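Side-chain contacts in aminotransferase, class IV (Brucella abortus, PDB 4TVI), which probably transfers amino groups between the branched-chain amino acids and 2-oxoglutarate with pyridoxal 5'-phosphate as cofactor: residues Y185-N188 and A189-L192; V205-V208 and L209-A213; M222-G226 and E227-P231; F237-G240 and I241-R245. All coordinates share one frame; numbering follows the deposited sequence.

Contact 1 (Y185-N188 and A189-L192); sequences YPNN and ARML
Asn187 lays its amide across two side chains of the following turn, Arg190 at i+3 and Met191 at i+4, near the N-terminal end of the alpha-helix 185-198. The polar half of this overlap is a side-on grip in which one guanidinium gives two N-H groups to one oxygen: NE of Arg190 lies 3.0 Å from OD1 of Asn187, and NH2 of Arg190 lies 3.1 Å from the same OD1. OD1 sits close to the guanidinium plane, but the donors reach it differently, NE in the carbonyl plane and NH2 standing 42° above it. Arg190 gets there with CG wedged between its backbone N and carbonyl carbon (chi1 57°) and the chain straight from there to NE. NH2 also bonds to Leu172 O of the second subunit, which places the pair at the dimer interface. The other branch of the amide, ND2, bonds to Arg168 O, so the amide is held at both ends and its rotation is fixed. Met191, extended beyond CG, passes across the amide at a slant and brings its methyl CE to 3.3 Å from Asn187 ND2. Under these side chains the i-to-i+4 helical hydrogen bonds continue, beginning with Ala189 N to Tyr185 O (2.8 Å). Tyr185, at the start of the segment, sends OH to the cofactor oxygen O3 of the modified lysine at position 180, tying this end of the helix to the active site. Asn188 ND2 bonds to Ala216 O, while Asn188 O accepts Leu192 N at 3.0 Å and has Leu192 CG packed 3.4 Å away.

Contact 2 (V205-V208 and L209-A213); sequences VTDV and LGNVA
The chain reverses through a type I turn from Asp207 to Gly210 followed by a G1 bulge, which joins strands 202-206 and 212-215 into a beta hairpin. Three backbone bonds define it: Gly210 N to Asp207 O (2.9 Å) closes the turn, Asp207 N to Asn211 O (2.8 Å) closes the loop, and Ala213 N to Val205 O (2.8 Å) begins the ladder. Between the last two, Thr206 and Val212 form a non-hydrogen-bonded antiparallel pair. Gly210 has the positive phi (88°) characteristic of the glycine position of a G1 bulge.

Asp207 carries the side-chain part of the contact. With chi1 at 56°, its carboxylate folds back over the turn that the residue itself begins. OD1 accepts Asn211 N at 3.0 Å, met from above the carboxylate plane, and also takes a weak bond from Leu209 N, which closes an Asx turn inside the beta turn. One carboxylate oxygen thus takes a firm bond from the returning chain and a weak one from the corner of the turn. OD2 bonds to Asn234 ND2 and receives two waters; one of these also donates to Val212 O, so it spans the loop. Thr206 and Val212 both pack on Ile264 of helix 264-268, and Val208 meets Tyr171 of the second subunit. The carboxylate and the Asn211 amide, their planes 76° apart, are linked by the other water, 2.8 Å from Asp207 OD2 and 2.8 Å from Asn211 ND2.

Contact 3 (M222-G226 and E227-P231); sequences MVRGG and EVFTP
One face of the Phe229 ring carries the guanidinium of Arg224, whose NH2 stands 3.6 Å above the ring plane, over its centre; at the ring's edge, in plane, lie Arg224 O and a water. The guanidinium is itself flanked: CE of Met222 sits 3.7 Å above its plane, over its centre, while CE2 of Phe229 is at its edge. The two planes are 75° apart, so the arginine points an N-H edge into the ring instead of lying flat on it. This is a cation-pi contact, with Arg224 CZ 4.5 Å from the Phe229 ring centroid and only 14° off the ring normal. A bend at chi3 of Arg224 (54°) turns the guanidinium over the ring, and NH1 is held beyond it by salt bridges to Glu269 and Asp266.

The trio sits on one face of a two-residue beta hairpin, strands 219-224 and 227-231, turned by a type I' turn with Gly225 and Gly226 at its corners. Met222 and Phe229 form a hydrogen-bonded pair (Phe229 N to Met222 O 2.7 Å), as do Arg224 and Glu227. Between them Val223 and Val228 make a non-hydrogen-bonded pair; they point to the other face, where both pack on Val298 of helix 297-310. Glu227 gives OE2 to His258, and the water at the ring's edge donates to Arg224 O and to Glu227 OE1, each at 2.6 Å.

Contact 4 (F237-G240 and I241-R245); sequences FLNG and ITRQR
Hydrogen bonds from Gln244 join the loop to the first turn of helix 241-252, for which Gly240 is the N-cap. The backbone N of Gln244 lies 3.1 Å from Gly240 O, the first i-to-i+4 bond, and its side chain, extended beyond CG, reaches the residue before the cap: NE2 of Gln244 lies 2.9 Å from Asn239 O, with the donor 47° above that carbonyl plane. OE1 of the same amide is taken by Arg80, so the group is fixed from both sides.

Close polar approach of a second kind brings Asn239 OD1 to 2.6 Å from NH1 of Arg243. The amide and guanidinium planes stand 89° apart. Asn239 directs CG anti to its N (chi1 -178°), which carries OD1 across the arginine chain; NH2 of Arg243 makes a salt bridge to Glu259.

Van der Waals packing fills in between: CD of Arg243 lies 3.3 Å from Asn239 OD1, CB of Arg243 3.4 Å from Gly240 O, and CG of Gln244 3.2 Å from Gly240 O.

The helix start also holds the cofactor phosphate of the modified lysine at position 180, through Ile241 N to OP1 and Thr242 OG1 to OP2; the helix dipole probably favours the anion there. Around this helix start, Ile241 packs against helix 78-91, Thr242 touches Tyr306 of helix 297-310, and Arg243 lies on Asn219 and Phe221 of strand 219-224.

Overall arrangement
Followed from the N terminus, the four contacts come in series; none nests in or crosses another. Contact 1 joins successive turns of helix 185-198, which leads into strand 202-206. Contact 2 closes the hairpin to strand 212-215 and touches contact 1 where Val205 CG1 meets Met191 CE at 3.5 Å. Contact 3 closes the next hairpin, its centre about 17 Å from that of contact 2; Pro231 packs against Val212 and Ala213. Contact 4 joins the loop after strand 227-231 to the first turn of helix 241-252, with Phe237 on Ala213 and Arg243 probably hydrogen-bonded to Pro231 O. Contacts 1 and 4 both reach the cofactor, at its ring hydroxyl and its phosphate.

Contact 1 (Y185-N188 and A189-L192)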
# COMPACT_ATOMS: atom_id res chain seq x y z
N TYR A 185 -4.47 -2.65 -1.77
CA TYR A 185 -5.92 -2.60 -1.57
C TYR A 185 -6.58 -1.22 -1.50
O TYR A 185 -7.79 -1.14 -1.69
CB TYR A 185 -6.27 -3.43 -0.33
CG TYR A 185 -6.18 -4.89 -0.69
CD1 TYR A 185 -4.97 -5.57 -0.63
CD2 TYR A 185 -7.29 -5.58 -1.17
CE1 TYR A 185 -4.87 -6.90 -1.01
CE2 TYR A 185 -7.20 -6.91 -1.55
CZ TYR A 185 -5.98 -7.56 -1.46
OH TYR A 185 -5.88 -8.88 -1.84
N PRO A 186 -5.81 -0.14 -1.25
CA PRO A 186 -6.52 1.13 -1.41
C PRO A 186 -7.06 1.33 -2.82
O PRO A 186 -8.04 2.06 -2.99
CB PRO A 186 -5.44 2.17 -1.08
CG PRO A 186 -4.56 1.47 -0.10
CD PRO A 186 -4.51 0.04 -0.57
N ASN A 187 -6.44 0.71 -3.81
CA ASN A 187 -6.96 0.75 -5.17
C ASN A 187 -8.33 0.07 -5.22
O ASN A 187 -9.30 0.62 -5.74
CB ASN A 187 -5.99 0.10 -6.16
CG ASN A 187 -6.40 0.28 -7.60
OD1 ASN A 187 -6.99 1.29 -7.97
ND2 ASN A 187 -6.07 -0.70 -8.44
N ASN A 188 -8.39 -1.13 -4.65
CA ASN A 188 -9.63 -1.89 -4.56
C ASN A 188 -10.72 -1.11 -3.83
O ASN A 188 -11.90 -1.16 -4.21
CB ASN A 188 -9.40 -3.22 -3.84
CG ASN A 188 -8.38 -4.10 -4.54
OD1 ASN A 188 -7.21 -3.74 -4.65
ND2 ASN A 188 -8.82 -5.27 -4.99
N ALA A 189 -10.30 -0.39 -2.80
CA ALA A 189 -11.22 0.37 -1.95
C ALA A 189 -11.94 1.47 -2.71
O ALA A 189 -13.16 1.59 -2.62
CB ALA A 189 -10.46 0.95 -0.75
N ARG A 190 -11.19 2.28 -3.46
CA ARG A 190 -11.79 3.36 -4.22
C ARG A 190 -12.73 2.82 -5.31
O ARG A 190 -13.74 3.45 -5.63
CB ARG A 190 -10.72 4.29 -4.82
CG ARG A 190 -9.69 3.63 -5.71
CD ARG A 190 -8.70 4.66 -6.26
NE ARG A 190 -7.81 4.06 -7.26
CZ ARG A 190 -7.02 4.75 -8.07
NH1 ARG A 190 -7.00 6.08 -8.03
NH2 ARG A 190 -6.26 4.11 -8.95
N MET A 191 -12.42 1.66 -5.87
CA MET A 191 -13.31 1.01 -6.83
C MET A 191 -14.64 0.68 -6.15
O MET A 191 -15.71 0.89 -6.71
CB MET A 191 -12.69 -0.26 -7.40
CG MET A 191 -11.42 -0.05 -8.21
SD MET A 191 -10.65 -1.63 -8.60
CE MET A 191 -9.18 -1.09 -9.48
N LEU A 192 -14.55 0.14 -4.94
CA LEU A 192 -15.73 -0.21 -4.17
C LEU A 192 -16.52 1.04 -3.82
O LEU A 192 -17.75 1.05 -3.91
CB LEU A 192 -15.34 -0.97 -2.91
CG LEU A 192 -14.84 -2.40 -3.17
CD1 LEU A 192 -14.19 -2.97 -1.93
CD2 LEU A 192 -16.00 -3.28 -3.61

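Contact 2 (V205-V208 and L209-A213)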
# COMPACT_ATOMS: atom_id res chain seq x y z
N VAL A 205 -13.47 -5.41 -12.59
CA VAL A 205 -12.24 -4.65 -12.80
C VAL A 205 -11.42 -5.17 -13.98
O VAL A 205 -11.26 -6.38 -14.15
CB VAL A 205 -11.37 -4.67 -11.54
CG1 VAL A 205 -10.24 -3.65 -11.65
CG2 VAL A 205 -12.22 -4.38 -10.30
N THR A 206 -10.89 -4.25 -14.79
CA THR A 206 -10.04 -4.63 -15.91
C THR A 206 -8.58 -4.31 -15.61
O THR A 206 -8.28 -3.54 -14.70
CB THR A 206 -10.44 -3.92 -17.21
OG1 THR A 206 -10.14 -2.52 -17.10
CG2 THR A 206 -11.93 -4.11 -17.49
N ASP A 207 -7.68 -4.95 -16.35
CA ASP A 207 -6.27 -4.60 -16.31
C ASP A 207 -6.03 -3.44 -17.27
O ASP A 207 -6.97 -2.93 -17.88
CB ASP A 207 -5.38 -5.81 -16.64
CG ASP A 207 -5.72 -6.44 -17.99
OD1 ASP A 207 -6.15 -5.71 -18.90
OD2 ASP A 207 -5.55 -7.67 -18.13
N VAL A 208 -4.77 -3.04 -17.44
CA VAL A 208 -4.43 -1.88 -18.26
C VAL A 208 -4.73 -2.13 -19.74
O VAL A 208 -4.96 -1.19 -20.51
CB VAL A 208 -2.94 -1.50 -18.04
CG1 VAL A 208 -2.37 -0.69 -19.20
CG2 VAL A 208 -2.80 -0.72 -16.73
N LEU A 209 -4.81 -3.40 -20.13
CA LEU A 209 -5.16 -3.77 -21.49
C LEU A 209 -6.66 -3.69 -21.75
O LEU A 209 -7.11 -3.80 -22.88
CB LEU A 209 -4.67 -5.19 -21.81
CG LEU A 209 -3.16 -5.40 -21.76
CD1 LEU A 209 -2.80 -6.81 -22.19
CD2 LEU A 209 -2.49 -4.39 -22.67
N GLY A 210 -7.44 -3.50 -20.69
CA GLY A 210 -8.88 -3.41 -20.84
C GLY A 210 -9.54 -4.78 -20.77
O GLY A 210 -10.72 -4.93 -21.07
N ASN A 211 -8.78 -5.79 -20.36
CA ASN A 211 -9.34 -7.12 -20.20
C ASN A 211 -9.73 -7.37 -18.75
O ASN A 211 -9.01 -6.96 -17.84
CB ASN A 211 -8.33 -8.17 -20.67
CG ASN A 211 -8.01 -8.04 -22.15
OD1 ASN A 211 -8.91 -7.84 -22.96
ND2 ASN A 211 -6.74 -8.16 -22.50
N VAL A 212 -10.87 -8.03 -18.55
CA VAL A 212 -11.36 -8.31 -17.21
C VAL A 212 -10.34 -9.11 -16.43
O VAL A 212 -9.76 -10.08 -16.94
CB VAL A 212 -12.70 -9.07 -17.24
CG1 VAL A 212 -13.14 -9.43 -15.83
CG2 VAL A 212 -13.77 -8.24 -17.93
N ALA A 213 -10.09 -8.68 -15.19
CA ALA A 213 -9.19 -9.37 -14.29
C ALA A 213 -9.96 -10.12 -13.20
O ALA A 213 -9.76 -11.31 -13.00
CB ALA A 213 -8.22 -8.38 -13.66
O HOH W 1 -6.87 -9.78 -16.90
O HOH W 2 -4.88 -8.78 -20.56

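Contact 3 (M222-G226 and E227-P231)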
# COMPACT_ATOMS: atom_id res chain seq x y z
N MET A 222 -17.69 -16.57 -15.16
CA MET A 222 -18.96 -16.47 -15.85
C MET A 222 -19.33 -17.79 -16.51
O MET A 222 -18.47 -18.64 -16.76
CB MET A 222 -18.92 -15.35 -16.89
CG MET A 222 -17.81 -15.47 -17.91
SD MET A 222 -18.01 -14.32 -19.28
CE MET A 222 -19.10 -15.28 -20.34
N VAL A 223 -20.62 -17.96 -16.77
CA VAL A 223 -21.12 -19.15 -17.43
C VAL A 223 -21.84 -18.74 -18.70
O VAL A 223 -22.63 -17.80 -18.71
CB VAL A 223 -22.08 -19.93 -16.53
CG1 VAL A 223 -22.50 -21.25 -17.20
CG2 VAL A 223 -21.43 -20.20 -15.17
N ARG A 224 -21.56 -19.45 -19.79
CA ARG A 224 -22.17 -19.14 -21.06
C ARG A 224 -22.32 -20.43 -21.85
O ARG A 224 -21.34 -21.13 -22.10
CB ARG A 224 -21.32 -18.11 -21.83
CG ARG A 224 -21.86 -17.70 -23.19
CD ARG A 224 -21.01 -16.55 -23.76
NE ARG A 224 -19.60 -16.91 -23.78
CZ ARG A 224 -18.60 -16.07 -24.00
NH1 ARG A 224 -18.84 -14.78 -24.24
NH2 ARG A 224 -17.35 -16.52 -23.99
N GLY A 225 -23.56 -20.76 -22.19
CA GLY A 225 -23.84 -21.97 -22.93
C GLY A 225 -23.40 -23.24 -22.22
O GLY A 225 -22.96 -24.19 -22.86
N GLY A 226 -23.50 -23.24 -20.90
CA GLY A 226 -23.16 -24.41 -20.12
C GLY A 226 -21.67 -24.56 -19.88
O GLY A 226 -21.22 -25.49 -19.21
N GLU A 227 -20.90 -23.63 -20.44
CA GLU A 227 -19.45 -23.62 -20.24
C GLU A 227 -19.07 -22.53 -19.25
O GLU A 227 -19.73 -21.50 -19.17
CB GLU A 227 -18.72 -23.40 -21.56
CG GLU A 227 -18.88 -24.51 -22.58
CD GLU A 227 -17.95 -24.33 -23.76
OE1 GLU A 227 -18.14 -23.36 -24.52
OE2 GLU A 227 -17.03 -25.16 -23.93
N VAL A 228 -18.00 -22.76 -18.50
CA VAL A 228 -17.51 -21.76 -17.55
C VAL A 228 -16.29 -21.04 -18.12
O VAL A 228 -15.38 -21.68 -18.66
CB VAL A 228 -17.15 -22.40 -16.20
CG1 VAL A 228 -16.60 -21.37 -15.23
CG2 VAL A 228 -18.37 -23.09 -15.61
N PHE A 229 -16.30 -19.71 -18.02
CA PHE A 229 -15.18 -18.89 -18.45
C PHE A 229 -14.69 -18.04 -17.29
O PHE A 229 -15.48 -17.53 -16.50
CB PHE A 229 -15.56 -17.98 -19.63
CG PHE A 229 -15.97 -18.72 -20.88
CD1 PHE A 229 -17.26 -19.21 -21.02
CD2 PHE A 229 -15.06 -18.91 -21.91
CE1 PHE A 229 -17.64 -19.89 -22.18
CE2 PHE A 229 -15.44 -19.59 -23.07
CZ PHE A 229 -16.72 -20.07 -23.20
N THR A 230 -13.37 -17.89 -17.18
CA THR A 230 -12.76 -17.08 -16.14
C THR A 230 -11.47 -16.48 -16.69
O THR A 230 -10.79 -17.11 -17.50
CB THR A 230 -12.48 -17.91 -14.86
OG1 THR A 230 -12.09 -17.05 -13.79
CG2 THR A 230 -11.39 -18.94 -15.11
N PRO A 231 -11.15 -15.24 -16.28
CA PRO A 231 -9.94 -14.56 -16.77
C PRO A 231 -8.68 -15.40 -16.62
O PRO A 231 -8.44 -15.96 -15.54
CB PRO A 231 -9.86 -13.31 -15.91
CG PRO A 231 -11.28 -13.01 -15.57
CD PRO A 231 -11.96 -14.36 -15.42
O HOH W 3 -19.99 -21.56 -24.32

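Contact 4 (F237-G240 and I241-R245)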
# COMPACT_ATOMS: atom_id res chain seq x y z
N PHE A 237 -3.67 -9.78 -11.22
CA PHE A 237 -4.56 -10.14 -10.11
C PHE A 237 -4.11 -11.47 -9.54
O PHE A 237 -3.38 -12.22 -10.19
CB PHE A 237 -6.01 -10.21 -10.57
CG PHE A 237 -6.28 -11.29 -11.59
CD1 PHE A 237 -6.04 -11.06 -12.93
CD2 PHE A 237 -6.79 -12.52 -11.21
CE1 PHE A 237 -6.30 -12.04 -13.88
CE2 PHE A 237 -7.05 -13.51 -12.15
CZ PHE A 237 -6.80 -13.26 -13.49
N LEU A 238 -4.53 -11.77 -8.32
CA LEU A 238 -4.15 -13.02 -7.68
C LEU A 238 -4.88 -14.19 -8.32
O LEU A 238 -6.10 -14.17 -8.48
CB LEU A 238 -4.45 -12.98 -6.18
CG LEU A 238 -3.49 -12.15 -5.34
CD1 LEU A 238 -3.97 -12.08 -3.90
CD2 LEU A 238 -2.09 -12.76 -5.41
N ASN A 239 -4.12 -15.22 -8.68
CA ASN A 239 -4.69 -16.48 -9.09
C ASN A 239 -5.14 -17.21 -7.83
O ASN A 239 -4.39 -18.00 -7.26
CB ASN A 239 -3.68 -17.31 -9.88
CG ASN A 239 -4.24 -18.63 -10.37
OD1 ASN A 239 -5.41 -18.94 -10.14
ND2 ASN A 239 -3.42 -19.40 -11.06
N GLY A 240 -6.37 -16.93 -7.42
CA GLY A 240 -6.87 -17.37 -6.13
C GLY A 240 -6.80 -18.86 -5.89
O GLY A 240 -6.88 -19.66 -6.82
N ILE A 241 -6.63 -19.23 -4.62
CA ILE A 241 -6.61 -20.62 -4.22
C ILE A 241 -8.00 -21.24 -4.33
O ILE A 241 -8.15 -22.40 -4.73
CB ILE A 241 -6.06 -20.77 -2.79
CG1 ILE A 241 -4.57 -20.44 -2.78
CG2 ILE A 241 -6.29 -22.18 -2.26
CD1 ILE A 241 -3.99 -20.36 -1.42
N THR A 242 -9.02 -20.46 -3.98
CA THR A 242 -10.40 -20.93 -4.10
C THR A 242 -10.75 -21.11 -5.57
O THR A 242 -11.39 -22.08 -5.95
CB THR A 242 -11.40 -19.96 -3.45
OG1 THR A 242 -10.86 -19.45 -2.22
CG2 THR A 242 -12.73 -20.67 -3.19
N ARG A 243 -10.30 -20.15 -6.38
CA ARG A 243 -10.47 -20.18 -7.83
C ARG A 243 -9.94 -21.47 -8.44
O ARG A 243 -10.64 -22.14 -9.20
CB ARG A 243 -9.75 -18.98 -8.46
CG ARG A 243 -9.63 -19.03 -9.99
CD ARG A 243 -8.61 -18.01 -10.47
NE ARG A 243 -8.51 -17.99 -11.93
CZ ARG A 243 -7.78 -18.83 -12.64
NH1 ARG A 243 -7.06 -19.77 -12.03
NH2 ARG A 243 -7.78 -18.74 -13.96
N GLN A 244 -8.70 -21.82 -8.10
CA GLN A 244 -8.07 -23.03 -8.62
C GLN A 244 -8.82 -24.28 -8.17
O GLN A 244 -8.95 -25.23 -8.94
CB GLN A 244 -6.61 -23.11 -8.15
CG GLN A 244 -5.72 -21.98 -8.65
CD GLN A 244 -4.37 -21.98 -7.98
OE1 GLN A 244 -3.76 -23.03 -7.75
NE2 GLN A 244 -3.88 -20.79 -7.63
N ARG A 245 -9.30 -24.28 -6.93
CA ARG A 245 -10.02 -25.43 -6.40
C ARG A 245 -11.33 -25.64 -7.15
O ARG A 245 -11.67 -26.76 -7.51
CB ARG A 245 -10.29 -25.25 -4.90
CG ARG A 245 -10.99 -26.46 -4.26
CD ARG A 245 -10.15 -27.72 -4.41
NE ARG A 245 -8.86 -27.58 -3.75
CZ ARG A 245 -7.88 -28.47 -3.80
NH1 ARG A 245 -8.03 -29.60 -4.50
NH2 ARG A 245 -6.74 -28.24 -3.15